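Side-chain contacts in lipoxygenase (Cyanothece sp., PDB 5EK8), which probably oxygenates polyunsaturated fatty acids at carbon 9 with R stereochemistry, using a non-haem iron to add both atoms of molecular oxygen: residues 635-638 with 639-643; 392-395 with 396-399. All coordinates share one frame; numbering follows the deposited sequence.

Interaction 1 (635-638 with 639-643)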
loop_
_atom_site.group_PDB
_atom_site.type_symbol
_atom_site.label_atom_id
_atom_site.label_comp_id
_atom_site.label_asym_id
_atom_site.label_seq_id
_atom_site.Cartn_x
_atom_site.Cartn_y
_atom_site.Cartn_z
ATOM N N ASP A 635 -4.329 5.701 -18.523
ATOM C CA ASP A 635 -3.768 6.786 -19.334
ATOM C C ASP A 635 -3.349 7.991 -18.490
ATOM O O ASP A 635 -3.682 9.135 -18.805
ATOM C CB ASP A 635 -4.768 7.229 -20.412
ATOM C CG ASP A 635 -5.140 6.105 -21.373
ATOM O OD1 ASP A 635 -4.261 5.654 -22.145
ATOM O OD2 ASP A 635 -6.318 5.677 -21.355
ATOM N N ASP A 636 -2.607 7.727 -17.423
ATOM C CA ASP A 636 -2.188 8.783 -16.515
ATOM C C ASP A 636 -0.714 8.648 -16.155
ATOM O O ASP A 636 -0.154 9.509 -15.478
ATOM C CB ASP A 636 -3.038 8.759 -15.251
ATOM C CG ASP A 636 -2.880 7.472 -14.476
ATOM O OD1 ASP A 636 -3.264 7.447 -13.293
ATOM O OD2 ASP A 636 -2.371 6.484 -15.050
ATOM N N VAL A 637 -0.102 7.553 -16.596
ATOM C CA VAL A 637 1.326 7.339 -16.396
ATOM C C VAL A 637 2.113 8.156 -17.413
ATOM O O VAL A 637 2.020 7.901 -18.618
ATOM C CB VAL A 637 1.706 5.851 -16.529
ATOM C CG1 VAL A 637 3.203 5.669 -16.372
ATOM C CG2 VAL A 637 0.959 5.013 -15.511
ATOM N N PRO A 638 2.875 9.154 -16.929
ATOM C CA PRO A 638 3.692 10.029 -17.776
ATOM C C PRO A 638 4.554 9.231 -18.747
ATOM O O PRO A 638 5.223 8.280 -18.342
ATOM C CB PRO A 638 4.547 10.791 -16.765
ATOM C CG PRO A 638 3.708 10.823 -15.533
ATOM C CD PRO A 638 2.993 9.505 -15.504
ATOM N N GLU A 639 4.526 9.619 -20.018
ATOM C CA GLU A 639 5.111 8.816 -21.084
ATOM C C GLU A 639 6.617 8.631 -20.955
ATOM O O GLU A 639 7.163 7.650 -21.456
ATOM C CB GLU A 639 4.778 9.432 -22.443
ATOM C CG GLU A 639 3.384 9.084 -22.934
ATOM C CD GLU A 639 3.221 7.598 -23.226
ATOM O OE1 GLU A 639 4.229 6.939 -23.566
ATOM O OE2 GLU A 639 2.084 7.090 -23.108
ATOM N N GLU A 640 7.284 9.565 -20.282
ATOM C CA GLU A 640 8.726 9.469 -20.061
ATOM C C GLU A 640 9.093 8.209 -19.275
ATOM O O GLU A 640 10.070 7.524 -19.592
ATOM C CB GLU A 640 9.247 10.709 -19.327
ATOM C CG GLU A 640 9.200 12.001 -20.136
ATOM C CD GLU A 640 7.821 12.627 -20.164
ATOM O OE1 GLU A 640 6.908 12.090 -19.504
ATOM O OE2 GLU A 640 7.648 13.659 -20.843
ATOM N N LEU A 641 8.300 7.912 -18.251
ATOM C CA LEU A 641 8.519 6.741 -17.410
ATOM C C LEU A 641 8.269 5.469 -18.202
ATOM O O LEU A 641 9.026 4.495 -18.110
ATOM C CB LEU A 641 7.607 6.789 -16.184
ATOM C CG LEU A 641 7.673 5.603 -15.220
ATOM C CD1 LEU A 641 9.054 5.486 -14.584
ATOM C CD2 LEU A 641 6.588 5.729 -14.158
ATOM N N ARG A 642 7.196 5.494 -18.985
ATOM C CA ARG A 642 6.844 4.375 -19.841
ATOM C C ARG A 642 7.981 4.055 -20.798
ATOM O O ARG A 642 8.425 2.915 -20.877
ATOM C CB ARG A 642 5.565 4.672 -20.626
ATOM C CG ARG A 642 4.364 5.003 -19.755
ATOM C CD ARG A 642 3.062 4.703 -20.475
ATOM N NE ARG A 642 3.017 3.312 -20.911
ATOM C CZ ARG A 642 3.113 2.917 -22.178
ATOM N NH1 ARG A 642 3.248 3.811 -23.148
ATOM N NH2 ARG A 642 3.071 1.626 -22.474
ATOM N N THR A 643 8.462 5.061 -21.518
ATOM C CA THR A 643 9.484 4.821 -22.528
ATOM C C THR A 643 10.812 4.453 -21.868
ATOM O O THR A 643 11.602 3.692 -22.431
ATOM C CB THR A 643 9.663 6.042 -23.462
ATOM O OG1 THR A 643 10.668 5.753 -24.439
ATOM C CG2 THR A 643 10.070 7.269 -22.682
#
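Val637 meets the first turn of helix 639-647 through one methyl: CG1 lies 3.6 Å from CG of Arg642, the two side chains crossing at about a right angle, and 4.0 Å from CD2 of Leu641. CG1 is there because it stands anti to the backbone N (chi1 178°). Leu641 passes on to Leu463 and Tyr466 of helix 451-473. CB of Pro638 lies 3.8 Å from OE1 of Glu640, while OE2 of Glu640 is held in a salt bridge by Lys473.

The backbone bonds are weak. Pro638 occupies the N-cap position, right before the helix, and its carbonyl begins the helical bonding: Pro638 O receives the N-H of Leu641 at 3.1 Å, bent to 133°. The bond from Arg642 N to Pro638 O is straighter but stretched to 3.5 Å.

The charged pair Glu639 and Arg642 spans this same first turn. Arg642 bends at chi3 (56°), and its NH1 makes weak bonds to both carboxylate oxygens of Glu639, part of a salt bridge, 3.3 Å to OE1, the carboxylate carbon lying at the edge of the guanidinium and in its plane. NE and NH2 of Arg642 are bonded to the carbonyl oxygens of Leu629 and Val630, which ties the helix start to the preceding loop.

Interaction 2 (392-395 with 396-399)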
loop_
_atom_site.group_PDB
_atom_site.type_symbol
_atom_site.label_atom_id
_atom_site.label_comp_id
_atom_site.label_asym_id
_atom_site.label_seq_id
_atom_site.Cartn_x
_atom_site.Cartn_y
_atom_site.Cartn_z
ATOM N N LYS A 392 -2.542 6.973 -6.127
ATOM C CA LYS A 392 -3.994 6.890 -6.179
ATOM C C LYS A 392 -4.494 5.530 -5.694
ATOM O O LYS A 392 -3.765 4.539 -5.737
ATOM C CB LYS A 392 -4.510 7.176 -7.594
ATOM C CG LYS A 392 -3.924 6.316 -8.702
ATOM C CD LYS A 392 -5.024 5.889 -9.678
ATOM C CE LYS A 392 -4.510 5.674 -11.103
ATOM N NZ LYS A 392 -3.501 4.589 -11.243
ATOM N N SER A 393 -5.722 5.522 -5.180
ATOM C CA SER A 393 -6.464 4.308 -4.825
ATOM C C SER A 393 -5.956 3.542 -3.595
ATOM O O SER A 393 -6.632 2.625 -3.131
ATOM C CB SER A 393 -6.510 3.353 -6.027
ATOM O OG SER A 393 -7.231 3.926 -7.106
ATOM N N ILE A 394 -4.797 3.912 -3.053
ATOM C CA ILE A 394 -4.213 3.144 -1.949
ATOM C C ILE A 394 -5.021 3.293 -0.655
ATOM O O ILE A 394 -5.086 2.362 0.163
ATOM C CB ILE A 394 -2.736 3.537 -1.698
ATOM C CG1 ILE A 394 -2.046 2.490 -0.824
ATOM C CG2 ILE A 394 -2.618 4.919 -1.078
ATOM C CD1 ILE A 394 -0.579 2.799 -0.565
ATOM N N ILE A 395 -5.669 4.443 -0.491
ATOM C CA ILE A 395 -6.507 4.679 0.676
ATOM C C ILE A 395 -7.636 3.651 0.732
ATOM O O ILE A 395 -8.000 3.163 1.809
ATOM C CB ILE A 395 -7.094 6.107 0.672
ATOM C CG1 ILE A 395 -7.760 6.419 -0.674
ATOM C CG2 ILE A 395 -6.004 7.135 0.977
ATOM C CD1 ILE A 395 -8.574 7.689 -0.668
ATOM N N ASN A 396 -8.159 3.311 -0.443
ATOM C CA ASN A 396 -9.237 2.342 -0.569
ATOM C C ASN A 396 -8.816 0.966 -0.070
ATOM O O ASN A 396 -9.497 0.361 0.763
ATOM C CB ASN A 396 -9.703 2.245 -2.026
ATOM C CG ASN A 396 -10.184 3.577 -2.582
ATOM O OD1 ASN A 396 -10.919 4.315 -1.919
ATOM N ND2 ASN A 396 -9.758 3.898 -3.805
ATOM N N ILE A 397 -7.686 0.478 -0.572
ATOM C CA ILE A 397 -7.256 -0.875 -0.240
ATOM C C ILE A 397 -6.821 -0.965 1.218
ATOM O O ILE A 397 -7.057 -1.981 1.870
ATOM C CB ILE A 397 -6.119 -1.376 -1.171
ATOM C CG1 ILE A 397 -5.770 -2.831 -0.850
ATOM C CG2 ILE A 397 -4.886 -0.504 -1.077
ATOM C CD1 ILE A 397 -6.949 -3.788 -0.954
ATOM N N ASN A 398 -6.214 0.095 1.744
ATOM C CA ASN A 398 -5.846 0.081 3.157
ATOM C C ASN A 398 -7.084 0.070 4.057
ATOM O O ASN A 398 -7.161 -0.694 5.036
ATOM C CB ASN A 398 -4.955 1.274 3.488
ATOM C CG ASN A 398 -3.563 1.132 2.915
ATOM O OD1 ASN A 398 -3.208 0.079 2.380
ATOM N ND2 ASN A 398 -2.762 2.188 3.028
ATOM N N ARG A 399 -8.059 0.904 3.710
ATOM C CA ARG A 399 -9.317 0.949 4.445
ATOM C C ARG A 399 -10.048 -0.391 4.368
ATOM O O ARG A 399 -10.745 -0.781 5.304
ATOM C CB ARG A 399 -10.205 2.075 3.913
ATOM C CG ARG A 399 -11.571 2.160 4.563
ATOM C CD ARG A 399 -11.462 2.300 6.068
ATOM N NE ARG A 399 -12.773 2.257 6.712
ATOM C CZ ARG A 399 -13.345 1.151 7.175
ATOM N NH1 ARG A 399 -12.723 -0.016 7.068
ATOM N NH2 ARG A 399 -14.541 1.213 7.746
#
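Asn396 folds back against Ser393, the residue just before helix 394-404, and can be followed outward. Its CB sits 3.3 Å from O of Ser393, the carbonyl that also takes a weak, bent bond from Asn396 N. CG, 3.7 Å from the same Ser393 O, stands anti to the carbonyl carbon (chi1 -58°), which lays the amide alongside Ser393. At the tip the two amide atoms part: ND2 lies 3.5 Å from CA of Ser393, and OD1 comes to 4.0 Å from CG1 of Ile395, the side chains of Ile395 and Asn396 crossing obliquely. Both ends are bonded beyond the helix, ND2 to O of Asp184 and OD1 to OG1 of Thr182. With only the methyl of an alanine at Asn396, the Asp184 carbonyl and the Thr182 hydroxyl would probably lose their amide partner, weakening the tie between this helix start and the 182-184 loop.

Ser393 is the N-cap residue, though its hydroxyl makes no capping bond, and its N-H is bonded to Asp184. Regular alpha-helical bonding follows, with Asn398 N to Ile394 O at 3.0 Å (164°) and Arg399 N to Ile395 O at the same length. This turn lies in the lipoxygenase fold beside the iron site. Asn398 binds ND1 of His364, an iron ligand, through OD1 and Glu368 through ND2, a second-shell position from which it probably helps set the imidazole's rotation.

Ile394 presents CG1 to CG2 of Ile397 at 4.1 Å, while packing against Met367 and Ala371 of helix 337-377. Ile397 in turn approaches the C-terminal iron ligand Ile668, its side chain about 6 Å from the metal at the nearest atoms. Arg399 leads away, its NE and NH2 bonded to the carbonyls of Met176 and Pro177 and NH1 in a salt bridge with Asp403.

Overall arrangement
Both interactions are helix starts, of helix 639-647 in interaction 1 and helix 394-404 in interaction 2, but they differ in depth. The centre of interaction 2 lies about 7 Å from the chain centre and borders the iron site; that of interaction 1, about 21 Å out, is only partly buried and remote from the annotated sites. Both have charged pairs: the outer start combines them with a proline at the N-cap position and apolar packing, whereas the inner one adds isoleucines and buried asparagine amides with outside partners. Their centres are 22 Å apart, yet one side chain of each meets the other, Lys392 NZ lying 3.5 Å from Asp636 OD1 in a long, weak ion pair.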